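Local coordinates for protein beta-ketoacyl synthase (Burkholderia phymatum, PDB 4EWG) that probably catalyses the condensation that forms 3-oxoacyl-[acyl-carrier-protein], as a beta-ketoacyl-ACP synthase with the thiolase-like fold, at residues G15-G20 with E348-I353; A55-F60 with S78-R83; V82-L87 with A239-L244; N359-T364 with I387-V392. One frame throughout, in Å; residues are numbered along the deposited sequence.

Interaction 1. Residues G15-G20 with E348-I353; sequences GVTALG and EAWWTI
Trp350 and Trp351, neighbours on helix 344-358, reach across to the end of strand 8-16 and the turn that follows it, joining a helix of the thiolase-like fold to its N-terminal strand. The two indoles leave the helix differently: CG of Trp350 is anti to its backbone N (chi1 166°), whereas in Trp351 it lies beside the N (chi1 -69°). Both benzo ends face segment 15-20, Trp350 at the strand end and Trp351 at the turn, and the NE1 edge of Trp351 sits over one face of the Trp350 ring, offset toward the rim. The Trp350 ring comes right up against the bare backbone of Gly15, its CZ3 3.4 Å from Gly15 N. Its own NE1 is taken up one helical turn on by Glu354.

Thr17 comes to meet both indoles from the opposite direction. Its methyl CG2 touches the two of them, 3.6 Å from CZ2 of Trp351 and 3.7 Å from CZ3 of Trp350, while OG1 lies in the plane of the Trp351 ring, at its CZ2 edge. Leu19 crosses Trp351 at about a right angle and brings CD1 to 4.0 Å from Trp351 CH2; Trp23 meets the same indole edge-to-face. No hydrogen bond joins the two segments. The polar work stays within the type I turn from Thr17 to Gly20, where Thr17 OG1 accepts from Leu19 N at 3.0 Å, an ST turn, and gives its own proton to Gly20 O at 2.7 Å, in the carbonyl plane and on a lone pair.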
loop_
_atom_site.group_PDB
_atom_site.type_symbol
_atom_site.label_atom_id
_atom_site.label_comp_id
_atom_site.label_asym_id
_atom_site.label_seq_id
_atom_site.Cartn_x
_atom_site.Cartn_y
_atom_site.Cartn_z
ATOM N N GLY A 15 -13.892 4.218 -15.740
ATOM C CA GLY A 15 -13.178 5.266 -15.039
ATOM C C GLY A 15 -13.729 6.660 -15.272
ATOM O O GLY A 15 -14.747 6.856 -15.981
ATOM N N VAL A 16 -13.076 7.609 -14.614
ATOM C CA VAL A 16 -13.428 8.987 -14.631
ATOM C C VAL A 16 -12.153 9.693 -15.150
ATOM O O VAL A 16 -11.136 9.612 -14.505
ATOM C CB VAL A 16 -13.896 9.389 -13.161
ATOM C CG1 VAL A 16 -13.626 10.821 -12.863
ATOM C CG2 VAL A 16 -15.394 9.113 -12.941
ATOM N N THR A 17 -12.190 10.291 -16.353
ATOM C CA THR A 17 -10.967 10.854 -16.967
ATOM C C THR A 17 -11.194 12.213 -17.621
ATOM O O THR A 17 -12.330 12.608 -17.854
ATOM C CB THR A 17 -10.386 9.932 -18.091
ATOM O OG1 THR A 17 -11.029 10.227 -19.338
ATOM C CG2 THR A 17 -10.521 8.409 -17.753
ATOM N N ALA A 18 -10.095 12.903 -17.963
ATOM C CA ALA A 18 -10.186 14.247 -18.559
ATOM C C ALA A 18 -10.889 14.199 -19.917
ATOM O O ALA A 18 -11.412 15.234 -20.405
ATOM C CB ALA A 18 -8.816 14.878 -18.682
ATOM N N LEU A 19 -10.932 13.006 -20.519
ATOM C CA LEU A 19 -11.569 12.831 -21.824
ATOM C C LEU A 19 -12.945 12.232 -21.714
ATOM O O LEU A 19 -13.594 12.016 -22.741
ATOM C CB LEU A 19 -10.702 11.956 -22.761
ATOM C CG LEU A 19 -9.357 12.529 -23.222
ATOM C CD1 LEU A 19 -8.804 11.743 -24.409
ATOM C CD2 LEU A 19 -9.480 13.988 -23.582
ATOM N N GLY A 20 -13.393 11.946 -20.496
ATOM C CA GLY A 20 -14.763 11.441 -20.263
ATOM C C GLY A 20 -14.717 10.069 -19.632
ATOM O O GLY A 20 -13.622 9.607 -19.245
ATOM N N GLU A 348 -4.315 3.681 -18.265
ATOM C CA GLU A 348 -3.542 3.249 -19.428
ATOM C C GLU A 348 -3.765 1.795 -19.762
ATOM O O GLU A 348 -3.793 1.446 -20.932
ATOM C CB GLU A 348 -2.043 3.548 -19.223
ATOM C CG GLU A 348 -1.774 5.055 -19.293
ATOM C CD GLU A 348 -0.498 5.500 -18.609
ATOM O OE1 GLU A 348 0.405 4.692 -18.433
ATOM O OE2 GLU A 348 -0.371 6.690 -18.293
ATOM N N ALA A 349 -3.962 0.945 -18.742
ATOM C CA ALA A 349 -4.261 -0.448 -19.004
ATOM C C ALA A 349 -5.623 -0.534 -19.733
ATOM O O ALA A 349 -5.762 -1.180 -20.776
ATOM C CB ALA A 349 -4.254 -1.247 -17.716
ATOM N N TRP A 350 -6.605 0.146 -19.169
ATOM C CA TRP A 350 -7.978 0.185 -19.714
ATOM C C TRP A 350 -7.948 0.611 -21.171
ATOM O O TRP A 350 -8.405 -0.126 -22.049
ATOM C CB TRP A 350 -8.797 1.133 -18.843
ATOM C CG TRP A 350 -10.119 1.573 -19.396
ATOM C CD1 TRP A 350 -10.902 0.921 -20.302
ATOM C CD2 TRP A 350 -10.869 2.756 -19.016
ATOM N NE1 TRP A 350 -12.043 1.646 -20.568
ATOM C CE2 TRP A 350 -12.073 2.756 -19.815
ATOM C CE3 TRP A 350 -10.627 3.828 -18.175
ATOM C CZ2 TRP A 350 -13.000 3.747 -19.733
ATOM C CZ3 TRP A 350 -11.573 4.827 -18.103
ATOM C CH2 TRP A 350 -12.731 4.788 -18.857
ATOM N N TRP A 351 -7.382 1.794 -21.436
ATOM C CA TRP A 351 -7.361 2.340 -22.801
ATOM C C TRP A 351 -6.559 1.486 -23.733
ATOM O O TRP A 351 -6.928 1.353 -24.889
ATOM C CB TRP A 351 -6.855 3.762 -22.798
ATOM C CG TRP A 351 -7.841 4.713 -22.126
ATOM C CD1 TRP A 351 -8.954 4.374 -21.376
ATOM C CD2 TRP A 351 -7.807 6.155 -22.112
ATOM N NE1 TRP A 351 -9.580 5.470 -20.925
ATOM C CE2 TRP A 351 -8.926 6.577 -21.324
ATOM C CE3 TRP A 351 -6.981 7.107 -22.665
ATOM C CZ2 TRP A 351 -9.206 7.902 -21.104
ATOM C CZ3 TRP A 351 -7.253 8.456 -22.426
ATOM C CH2 TRP A 351 -8.351 8.842 -21.665
ATOM N N THR A 352 -5.469 0.880 -23.246
ATOM C CA THR A 352 -4.684 -0.051 -24.064
ATOM C C THR A 352 -5.522 -1.282 -24.507
ATOM O O THR A 352 -5.381 -1.741 -25.626
ATOM C CB THR A 352 -3.398 -0.503 -23.338
ATOM O OG1 THR A 352 -2.576 0.630 -23.151
ATOM C CG2 THR A 352 -2.620 -1.532 -24.125
ATOM N N ILE A 353 -6.372 -1.799 -23.623
ATOM C CA ILE A 353 -7.257 -2.915 -23.968
ATOM C C ILE A 353 -8.351 -2.472 -24.959
ATOM O O ILE A 353 -8.665 -3.191 -25.901
ATOM C CB ILE A 353 -7.908 -3.536 -22.734
ATOM C CG1 ILE A 353 -6.865 -4.230 -21.857
ATOM C CG2 ILE A 353 -8.930 -4.579 -23.133
ATOM C CD1 ILE A 353 -7.404 -4.583 -20.497
#

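Interaction 2. Residues A55-F60 with S78-R83; sequences APLPGF and SMYAVR
Phe60 and Tyr80 form the aromatic centre of this contact, an edge-to-face pair between the loop after strand 53-54 and helix 76-92. The ring centroids lie 5.1 Å apart with the planes at 67°, and the edge of Tyr80 is the part that points in, its CD1 above the middle of the Phe60 face. Phe60 gets there with its ring anti to the backbone N (chi1 173°), stretched out from the loop toward the helix.

A CH-pi contact comes next. Leu57 and Tyr80 extend toward each other, and Leu57 sets CD1 over one face of the ring, 3.9 Å from its centroid and 23° off the normal, displaced toward the CZ and CE1 rim. Tyr80 is thus met twice from the loop, on a face by Leu57 and along an edge by Phe60.

Plain apolar packing completes the set. Phe60 CE1 is 3.9 Å from Met79 CB, and Phe60 CE2 is 4.1 Å from Arg83 CB, which lies at the edge of the phenyl ring. The arginine offers its aliphatic root here; its NH1 pairs with Glu86.

No hydrogen bond crosses between the segments. The hydroxyl of Tyr80 bonds to Arg76 and Glu237, and Glu237 also receives the backbone N of Leu57, so one carboxylate serves both sides of the contact. Within the N-terminal half of the ketosynthase fold, the loop is thus held on the helix by aromatic and aliphatic surfaces, while the polar tip of the tyrosine is satisfied beyond them and the orientation of its ring is probably restrained from that end.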
loop_
_atom_site.group_PDB
_atom_site.type_symbol
_atom_site.label_atom_id
_atom_site.label_comp_id
_atom_site.label_asym_id
_atom_site.label_seq_id
_atom_site.Cartn_x
_atom_site.Cartn_y
_atom_site.Cartn_z
ATOM N N ALA A 55 -3.920 18.930 -16.408
ATOM C CA ALA A 55 -4.993 18.299 -17.201
ATOM C C ALA A 55 -6.144 17.872 -16.271
ATOM O O ALA A 55 -6.302 16.670 -15.966
ATOM C CB ALA A 55 -4.450 17.081 -17.947
ATOM N N PRO A 56 -6.928 18.840 -15.783
ATOM C CA PRO A 56 -7.992 18.510 -14.820
ATOM C C PRO A 56 -9.170 17.773 -15.437
ATOM O O PRO A 56 -9.313 17.759 -16.657
ATOM C CB PRO A 56 -8.460 19.895 -14.343
ATOM C CG PRO A 56 -8.189 20.782 -15.519
ATOM C CD PRO A 56 -6.857 20.289 -16.027
ATOM N N LEU A 57 -9.990 17.143 -14.601
ATOM C CA LEU A 57 -11.284 16.697 -15.043
ATOM C C LEU A 57 -12.079 17.952 -15.388
ATOM O O LEU A 57 -11.994 18.937 -14.690
ATOM C CB LEU A 57 -12.008 15.906 -13.953
ATOM C CG LEU A 57 -11.424 14.572 -13.549
ATOM C CD1 LEU A 57 -12.389 13.939 -12.549
ATOM C CD2 LEU A 57 -11.252 13.705 -14.789
ATOM N N PRO A 58 -12.803 17.948 -16.503
ATOM C CA PRO A 58 -13.592 19.168 -16.795
ATOM C C PRO A 58 -14.677 19.430 -15.769
ATOM O O PRO A 58 -15.120 20.552 -15.627
ATOM C CB PRO A 58 -14.195 18.886 -18.180
ATOM C CG PRO A 58 -14.189 17.399 -18.314
ATOM C CD PRO A 58 -12.990 16.905 -17.516
ATOM N N GLY A 59 -15.101 18.395 -15.069
ATOM C CA GLY A 59 -16.016 18.532 -13.928
ATOM C C GLY A 59 -16.198 17.156 -13.308
ATOM O O GLY A 59 -15.657 16.147 -13.794
ATOM N N PHE A 60 -16.916 17.121 -12.211
ATOM C CA PHE A 60 -17.268 15.891 -11.578
ATOM C C PHE A 60 -18.303 16.262 -10.545
ATOM O O PHE A 60 -18.107 17.198 -9.796
ATOM C CB PHE A 60 -16.041 15.257 -10.893
ATOM C CG PHE A 60 -16.366 14.049 -10.068
ATOM C CD1 PHE A 60 -16.721 14.178 -8.727
ATOM C CD2 PHE A 60 -16.323 12.781 -10.630
ATOM C CE1 PHE A 60 -17.059 13.073 -7.979
ATOM C CE2 PHE A 60 -16.622 11.673 -9.876
ATOM C CZ PHE A 60 -16.994 11.806 -8.552
ATOM N N SER A 78 -11.105 9.447 -3.552
ATOM C CA SER A 78 -11.894 8.285 -3.204
ATOM C C SER A 78 -13.226 8.325 -3.954
ATOM O O SER A 78 -13.696 7.308 -4.407
ATOM C CB SER A 78 -12.111 8.190 -1.684
ATOM O OG SER A 78 -10.925 7.719 -1.051
ATOM N N MET A 79 -13.801 9.515 -4.136
ATOM C CA MET A 79 -15.003 9.636 -4.991
ATOM C C MET A 79 -14.734 9.229 -6.436
ATOM O O MET A 79 -15.543 8.509 -7.043
ATOM C CB MET A 79 -15.592 11.027 -4.937
ATOM C CG MET A 79 -16.176 11.366 -3.590
ATOM S SD MET A 79 -17.225 12.816 -3.619
ATOM C CE MET A 79 -16.052 14.132 -4.002
ATOM N N TYR A 80 -13.592 9.639 -6.982
ATOM C CA TYR A 80 -13.206 9.189 -8.339
ATOM C C TYR A 80 -13.092 7.658 -8.370
ATOM O O TYR A 80 -13.604 7.005 -9.262
ATOM C CB TYR A 80 -11.873 9.757 -8.755
ATOM C CG TYR A 80 -11.745 11.278 -8.844
ATOM C CD1 TYR A 80 -12.834 12.138 -8.749
ATOM C CD2 TYR A 80 -10.491 11.845 -9.037
ATOM C CE1 TYR A 80 -12.676 13.516 -8.856
ATOM C CE2 TYR A 80 -10.327 13.214 -9.138
ATOM C CZ TYR A 80 -11.417 14.040 -9.057
ATOM O OH TYR A 80 -11.199 15.423 -9.173
ATOM N N ALA A 81 -12.420 7.115 -7.359
ATOM C CA ALA A 81 -12.132 5.684 -7.277
ATOM C C ALA A 81 -13.458 4.899 -7.245
ATOM O O ALA A 81 -13.622 3.936 -7.982
ATOM C CB ALA A 81 -11.299 5.383 -6.035
ATOM N N VAL A 82 -14.389 5.343 -6.391
ATOM C CA VAL A 82 -15.683 4.691 -6.253
ATOM C C VAL A 82 -16.519 4.793 -7.547
ATOM O O VAL A 82 -17.084 3.815 -8.004
ATOM C CB VAL A 82 -16.463 5.245 -5.064
ATOM C CG1 VAL A 82 -17.885 4.708 -5.060
ATOM C CG2 VAL A 82 -15.759 4.884 -3.753
ATOM N N ARG A 83 -16.478 5.945 -8.192
ATOM C CA ARG A 83 -17.228 6.127 -9.409
ATOM C C ARG A 83 -16.684 5.228 -10.526
ATOM O O ARG A 83 -17.446 4.602 -11.252
ATOM C CB ARG A 83 -17.198 7.598 -9.820
ATOM C CG ARG A 83 -17.937 7.894 -11.111
ATOM C CD ARG A 83 -19.356 7.385 -11.063
ATOM N NE ARG A 83 -20.087 7.789 -12.250
ATOM C CZ ARG A 83 -21.204 7.220 -12.676
ATOM N NH1 ARG A 83 -21.714 6.189 -12.018
ATOM N NH2 ARG A 83 -21.813 7.667 -13.778
#

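Interaction 3. Residues V82-L87 with A239-L244; sequences VRASEL and AATLVL
Ser85 OG and Thr241 OG1 are joined by a hydrogen bond, 2.8 Å between the oxygens. Beside them Ala84 turns its methyl straight at the strand, with CB 3.3 Å from Thr241 OG1 and 3.9 Å from Ala239 CB. The threonine puts both branches to use: OG1 sits beside its own backbone N (chi1 -57°), and CG2, anti to that N, packs along the serine, 3.6 Å from Ser85 OG.

Small residues let helix 82-87 ride close on strand 239-244. Their axes come within 6.7 Å at an angle of 35°, the helix running broadly in the strand's direction. This is helix-on-sheet packing in the alpha/beta core of the thiolase-like fold: strand 238-246 lies between strands 189-196 and 8-16 of the large mixed sheet, and helix 76-92 covers one of its faces.

A second shell of bonds reaches the two hydroxyls. Ser85 OG also bonds to the carbonyl of Ala81, one turn back on the helix, and Thr241 OG1 to the hydroxyl of Tyr109, so both buried oxygens have partners beyond each other. Further along the helix, Ala88 continues the interface against Thr241 and Val243.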
loop_
_atom_site.group_PDB
_atom_site.type_symbol
_atom_site.label_atom_id
_atom_site.label_comp_id
_atom_site.label_asym_id
_atom_site.label_seq_id
_atom_site.Cartn_x
_atom_site.Cartn_y
_atom_site.Cartn_z
ATOM N N VAL A 82 -14.389 5.343 -6.391
ATOM C CA VAL A 82 -15.683 4.691 -6.253
ATOM C C VAL A 82 -16.519 4.793 -7.547
ATOM O O VAL A 82 -17.084 3.815 -8.004
ATOM C CB VAL A 82 -16.463 5.245 -5.064
ATOM C CG1 VAL A 82 -17.885 4.708 -5.060
ATOM C CG2 VAL A 82 -15.759 4.884 -3.753
ATOM N N ARG A 83 -16.478 5.945 -8.192
ATOM C CA ARG A 83 -17.228 6.127 -9.409
ATOM C C ARG A 83 -16.684 5.228 -10.526
ATOM O O ARG A 83 -17.446 4.602 -11.252
ATOM C CB ARG A 83 -17.198 7.598 -9.820
ATOM C CG ARG A 83 -17.937 7.894 -11.111
ATOM C CD ARG A 83 -19.356 7.385 -11.063
ATOM N NE ARG A 83 -20.087 7.789 -12.250
ATOM C CZ ARG A 83 -21.204 7.220 -12.676
ATOM N NH1 ARG A 83 -21.714 6.189 -12.018
ATOM N NH2 ARG A 83 -21.813 7.667 -13.778
ATOM N N ALA A 84 -15.347 5.180 -10.648
ATOM C CA ALA A 84 -14.663 4.288 -11.582
ATOM C C ALA A 84 -15.092 2.862 -11.389
ATOM O O ALA A 84 -15.373 2.129 -12.357
ATOM C CB ALA A 84 -13.151 4.391 -11.402
ATOM N N SER A 85 -15.128 2.462 -10.126
ATOM C CA SER A 85 -15.347 1.093 -9.788
ATOM C C SER A 85 -16.814 0.747 -10.030
ATOM O O SER A 85 -17.116 -0.358 -10.474
ATOM C CB SER A 85 -14.940 0.858 -8.333
ATOM O OG SER A 85 -13.582 1.147 -8.132
ATOM N N GLU A 86 -17.705 1.705 -9.758
ATOM C CA GLU A 86 -19.122 1.605 -10.062
ATOM C C GLU A 86 -19.385 1.398 -11.553
ATOM O O GLU A 86 -20.192 0.556 -11.928
ATOM C CB GLU A 86 -19.857 2.864 -9.599
ATOM C CG GLU A 86 -21.382 2.846 -9.769
ATOM C CD GLU A 86 -22.029 4.144 -9.266
ATOM O OE1 GLU A 86 -22.932 4.113 -8.417
ATOM O OE2 GLU A 86 -21.609 5.237 -9.717
ATOM N N LEU A 87 -18.697 2.161 -12.390
ATOM C CA LEU A 87 -18.838 2.004 -13.818
ATOM C C LEU A 87 -18.341 0.592 -14.243
ATOM O O LEU A 87 -19.003 -0.095 -15.028
ATOM C CB LEU A 87 -18.082 3.117 -14.562
ATOM C CG LEU A 87 -18.762 4.488 -14.446
ATOM C CD1 LEU A 87 -17.815 5.672 -14.638
ATOM C CD2 LEU A 87 -19.982 4.601 -15.375
ATOM N N ALA A 239 -9.498 8.452 -12.232
ATOM C CA ALA A 239 -9.416 7.088 -11.743
ATOM C C ALA A 239 -9.821 6.130 -12.813
ATOM O O ALA A 239 -10.531 6.487 -13.761
ATOM C CB ALA A 239 -10.324 6.902 -10.524
ATOM N N ALA A 240 -9.425 4.880 -12.624
ATOM C CA ALA A 240 -9.795 3.805 -13.548
ATOM C C ALA A 240 -9.800 2.491 -12.743
ATOM O O ALA A 240 -8.949 2.287 -11.860
ATOM C CB ALA A 240 -8.831 3.730 -14.748
ATOM N N THR A 241 -10.790 1.655 -13.012
ATOM C CA THR A 241 -10.921 0.390 -12.344
ATOM C C THR A 241 -11.121 -0.708 -13.388
ATOM O O THR A 241 -11.937 -0.556 -14.332
ATOM C CB THR A 241 -12.141 0.374 -11.403
ATOM O OG1 THR A 241 -12.043 1.434 -10.435
ATOM C CG2 THR A 241 -12.234 -0.985 -10.659
ATOM N N LEU A 242 -10.427 -1.822 -13.193
ATOM C CA LEU A 242 -10.732 -3.051 -13.930
ATOM C C LEU A 242 -11.325 -4.096 -12.981
ATOM O O LEU A 242 -10.918 -4.212 -11.798
ATOM C CB LEU A 242 -9.500 -3.625 -14.590
ATOM C CG LEU A 242 -8.664 -2.733 -15.484
ATOM C CD1 LEU A 242 -7.400 -3.505 -15.905
ATOM C CD2 LEU A 242 -9.492 -2.347 -16.687
ATOM N N VAL A 243 -12.321 -4.830 -13.486
ATOM C CA VAL A 243 -12.846 -6.000 -12.786
ATOM C C VAL A 243 -12.055 -7.225 -13.317
ATOM O O VAL A 243 -12.140 -7.581 -14.484
ATOM C CB VAL A 243 -14.353 -6.202 -13.017
ATOM C CG1 VAL A 243 -14.794 -7.488 -12.361
ATOM C CG2 VAL A 243 -15.169 -5.009 -12.502
ATOM N N LEU A 244 -11.277 -7.829 -12.461
ATOM C CA LEU A 244 -10.544 -9.036 -12.804
ATOM C C LEU A 244 -11.352 -10.184 -12.269
ATOM O O LEU A 244 -11.990 -10.069 -11.206
ATOM C CB LEU A 244 -9.149 -9.063 -12.144
ATOM C CG LEU A 244 -7.974 -8.298 -12.767
ATOM C CD1 LEU A 244 -8.345 -6.833 -12.963
ATOM C CD2 LEU A 244 -6.741 -8.421 -11.856
#

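Interaction 4. Residues N359-T364 with I387-V392; sequences NWYAPT and IDAEYV
Tyr361 lies across Ile387 at one end of a small, weakly bonded antiparallel pairing of strands 360-361 and 385-386 that sits next to the main sheet of the thiolase-like fold. Just before it, Asn359, the first residue after helix 344-358, has positive phi and completes a Schellman motif. The tyrosine ring swings beside its backbone N (chi1 -68°) and crosses the isoleucine at about a right angle, CE1 3.7 Å from Ile387 CB, while CD1 of the isoleucine lies over a face of the ring near its rim. With the ring so placed, the hydroxyl reaches the later residues of the other segment, Tyr361 OH lying 3.5 Å from CG1 of Val392 and touching the methyl of Ala389.

Asn359 and Asp388 run side by side in the same direction, their amide and carboxylate planes 48° apart. A chi1 of -66° brings the asparagine amide alongside the aspartate, with Asn359 OD1 3.5 Å from Asp388 CA. The charge of Asp388 is met by Arg410 and Arg412.

One direct hydrogen bond crosses, Ile387 N to Asn359 O at 3.2 Å. Asn359 CA adds a CA-H...O contact of 3.0 Å to Ile387 O. A water in the plane of the Tyr361 ring binds the tyrosine hydroxyl OH at 2.8 Å and accepts from Ala389 N at 3.0 Å.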
loop_
_atom_site.group_PDB
_atom_site.type_symbol
_atom_site.label_atom_id
_atom_site.label_comp_id
_atom_site.label_asym_id
_atom_site.label_seq_id
_atom_site.Cartn_x
_atom_site.Cartn_y
_atom_site.Cartn_z
ATOM N N ASN A 359 -8.168 -2.705 -32.927
ATOM C CA ASN A 359 -7.054 -2.594 -33.890
ATOM C C ASN A 359 -6.619 -1.165 -34.214
ATOM O O ASN A 359 -6.167 -0.867 -35.350
ATOM C CB ASN A 359 -7.408 -3.325 -35.200
ATOM C CG ASN A 359 -7.543 -4.821 -35.014
ATOM O OD1 ASN A 359 -7.074 -5.386 -34.029
ATOM N ND2 ASN A 359 -8.190 -5.468 -35.964
ATOM N N TRP A 360 -6.735 -0.285 -33.219
ATOM C CA TRP A 360 -6.578 1.153 -33.437
ATOM C C TRP A 360 -5.782 1.747 -32.317
ATOM O O TRP A 360 -6.192 1.711 -31.150
ATOM C CB TRP A 360 -7.951 1.768 -33.524
ATOM C CG TRP A 360 -7.973 3.216 -33.831
ATOM C CD1 TRP A 360 -8.090 3.821 -35.087
ATOM C CD2 TRP A 360 -7.932 4.311 -32.870
ATOM N NE1 TRP A 360 -8.098 5.183 -34.969
ATOM C CE2 TRP A 360 -8.006 5.542 -33.651
ATOM C CE3 TRP A 360 -7.839 4.394 -31.475
ATOM C CZ2 TRP A 360 -7.975 6.799 -33.050
ATOM C CZ3 TRP A 360 -7.810 5.668 -30.878
ATOM C CH2 TRP A 360 -7.878 6.839 -31.647
ATOM N N TYR A 361 -4.617 2.293 -32.647
ATOM C CA TYR A 361 -3.659 2.715 -31.630
ATOM C C TYR A 361 -3.327 4.192 -31.791
ATOM O O TYR A 361 -2.720 4.618 -32.788
ATOM C CB TYR A 361 -2.404 1.827 -31.683
ATOM C CG TYR A 361 -2.659 0.385 -31.245
ATOM C CD1 TYR A 361 -3.261 -0.522 -32.107
ATOM C CD2 TYR A 361 -2.307 -0.061 -29.970
ATOM C CE1 TYR A 361 -3.507 -1.829 -31.717
ATOM C CE2 TYR A 361 -2.541 -1.375 -29.571
ATOM C CZ TYR A 361 -3.144 -2.255 -30.449
ATOM O OH TYR A 361 -3.389 -3.569 -30.078
ATOM N N ALA A 362 -3.714 4.972 -30.791
ATOM C CA ALA A 362 -3.536 6.421 -30.815
ATOM C C ALA A 362 -2.052 6.819 -30.914
ATOM O O ALA A 362 -1.174 6.180 -30.336
ATOM C CB ALA A 362 -4.183 7.069 -29.589
ATOM N N PRO A 363 -1.772 7.879 -31.647
ATOM C CA PRO A 363 -0.401 8.341 -31.711
ATOM C C PRO A 363 -0.064 9.125 -30.456
ATOM O O PRO A 363 -0.974 9.602 -29.760
ATOM C CB PRO A 363 -0.440 9.289 -32.903
ATOM C CG PRO A 363 -1.779 9.915 -32.814
ATOM C CD PRO A 363 -2.693 8.822 -32.300
ATOM N N THR A 364 1.213 9.298 -30.183
ATOM C CA THR A 364 1.630 10.290 -29.177
ATOM C C THR A 364 1.413 11.696 -29.756
ATOM O O THR A 364 2.010 12.071 -30.760
ATOM C CB THR A 364 3.097 10.105 -28.752
ATOM O OG1 THR A 364 3.262 8.800 -28.200
ATOM C CG2 THR A 364 3.505 11.141 -27.710
ATOM N N ILE A 387 -3.191 -1.893 -35.937
ATOM C CA ILE A 387 -2.410 -3.095 -35.641
ATOM C C ILE A 387 -3.368 -4.139 -35.148
ATOM O O ILE A 387 -4.340 -3.827 -34.453
ATOM C CB ILE A 387 -1.354 -2.883 -34.542
ATOM C CG1 ILE A 387 -0.391 -1.739 -34.896
ATOM C CG2 ILE A 387 -0.574 -4.173 -34.303
ATOM C CD1 ILE A 387 0.579 -1.385 -33.766
ATOM N N ASP A 388 -3.097 -5.379 -35.493
ATOM C CA ASP A 388 -3.918 -6.469 -35.072
ATOM C C ASP A 388 -3.102 -7.289 -34.115
ATOM O O ASP A 388 -2.381 -8.183 -34.536
ATOM C CB ASP A 388 -4.348 -7.302 -36.282
ATOM C CG ASP A 388 -5.273 -8.450 -35.914
ATOM O OD1 ASP A 388 -5.655 -8.599 -34.745
ATOM O OD2 ASP A 388 -5.638 -9.208 -36.809
ATOM N N ALA A 389 -3.234 -7.011 -32.826
ATOM C CA ALA A 389 -2.339 -7.578 -31.842
ATOM C C ALA A 389 -2.935 -8.821 -31.217
ATOM O O ALA A 389 -4.105 -8.903 -30.980
ATOM C CB ALA A 389 -1.994 -6.524 -30.771
ATOM N N GLU A 390 -2.092 -9.802 -30.975
ATOM C CA GLU A 390 -2.439 -10.950 -30.162
ATOM C C GLU A 390 -2.021 -10.676 -28.711
ATOM O O GLU A 390 -2.687 -11.126 -27.774
ATOM C CB GLU A 390 -1.753 -12.178 -30.690
ATOM C CG GLU A 390 -2.221 -13.461 -30.049
ATOM C CD GLU A 390 -3.677 -13.780 -30.316
ATOM O OE1 GLU A 390 -4.229 -13.376 -31.388
ATOM O OE2 GLU A 390 -4.275 -14.433 -29.419
ATOM N N TYR A 391 -0.935 -9.922 -28.532
ATOM C CA TYR A 391 -0.548 -9.456 -27.211
ATOM C C TYR A 391 -0.102 -8.004 -27.201
ATOM O O TYR A 391 0.607 -7.539 -28.126
ATOM C CB TYR A 391 0.585 -10.291 -26.624
ATOM C CG TYR A 391 0.318 -11.784 -26.549
ATOM C CD1 TYR A 391 0.556 -12.619 -27.653
ATOM C CD2 TYR A 391 -0.127 -12.376 -25.354
ATOM C CE1 TYR A 391 0.326 -13.994 -27.569
ATOM C CE2 TYR A 391 -0.364 -13.743 -25.265
ATOM C CZ TYR A 391 -0.141 -14.548 -26.364
ATOM O OH TYR A 391 -0.390 -15.906 -26.252
ATOM N N VAL A 392 -0.471 -7.309 -26.109
ATOM C CA VAL A 392 0.026 -5.990 -25.848
ATOM C C VAL A 392 0.642 -5.880 -24.466
ATOM O O VAL A 392 0.346 -6.674 -23.571
ATOM C CB VAL A 392 -1.067 -4.943 -26.050
ATOM C CG1 VAL A 392 -1.544 -5.015 -27.518
ATOM C CG2 VAL A 392 -2.197 -5.176 -25.071
HETATM O O HOH W 1 -5.133 -4.908 -31.805
#

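From the N terminus, strand 8-16 leads into 15-20, whose partner at 348-353 comes more than 300 residues later, so interaction 1 closes a very long loop. Interactions 2 and 3 both fall within it. Interaction 2 closes a short loop from 55-60 to helix 76-92; interaction 3 starts on that same helix, sharing Val82 and Arg83, and closes on strand 238-246, the neighbour of strand 8-16, where Ala239 O probably accepts from Val16 N. Interaction 4 follows in series as a short closure after helix 344-358. Val16 touches both Leu57 and Arg83, linking interactions 1 and 2, while Thr352 packs on Val392 between interactions 1 and 4. Interactions 2 and 4 remain about 14 Å apart at their nearest atoms.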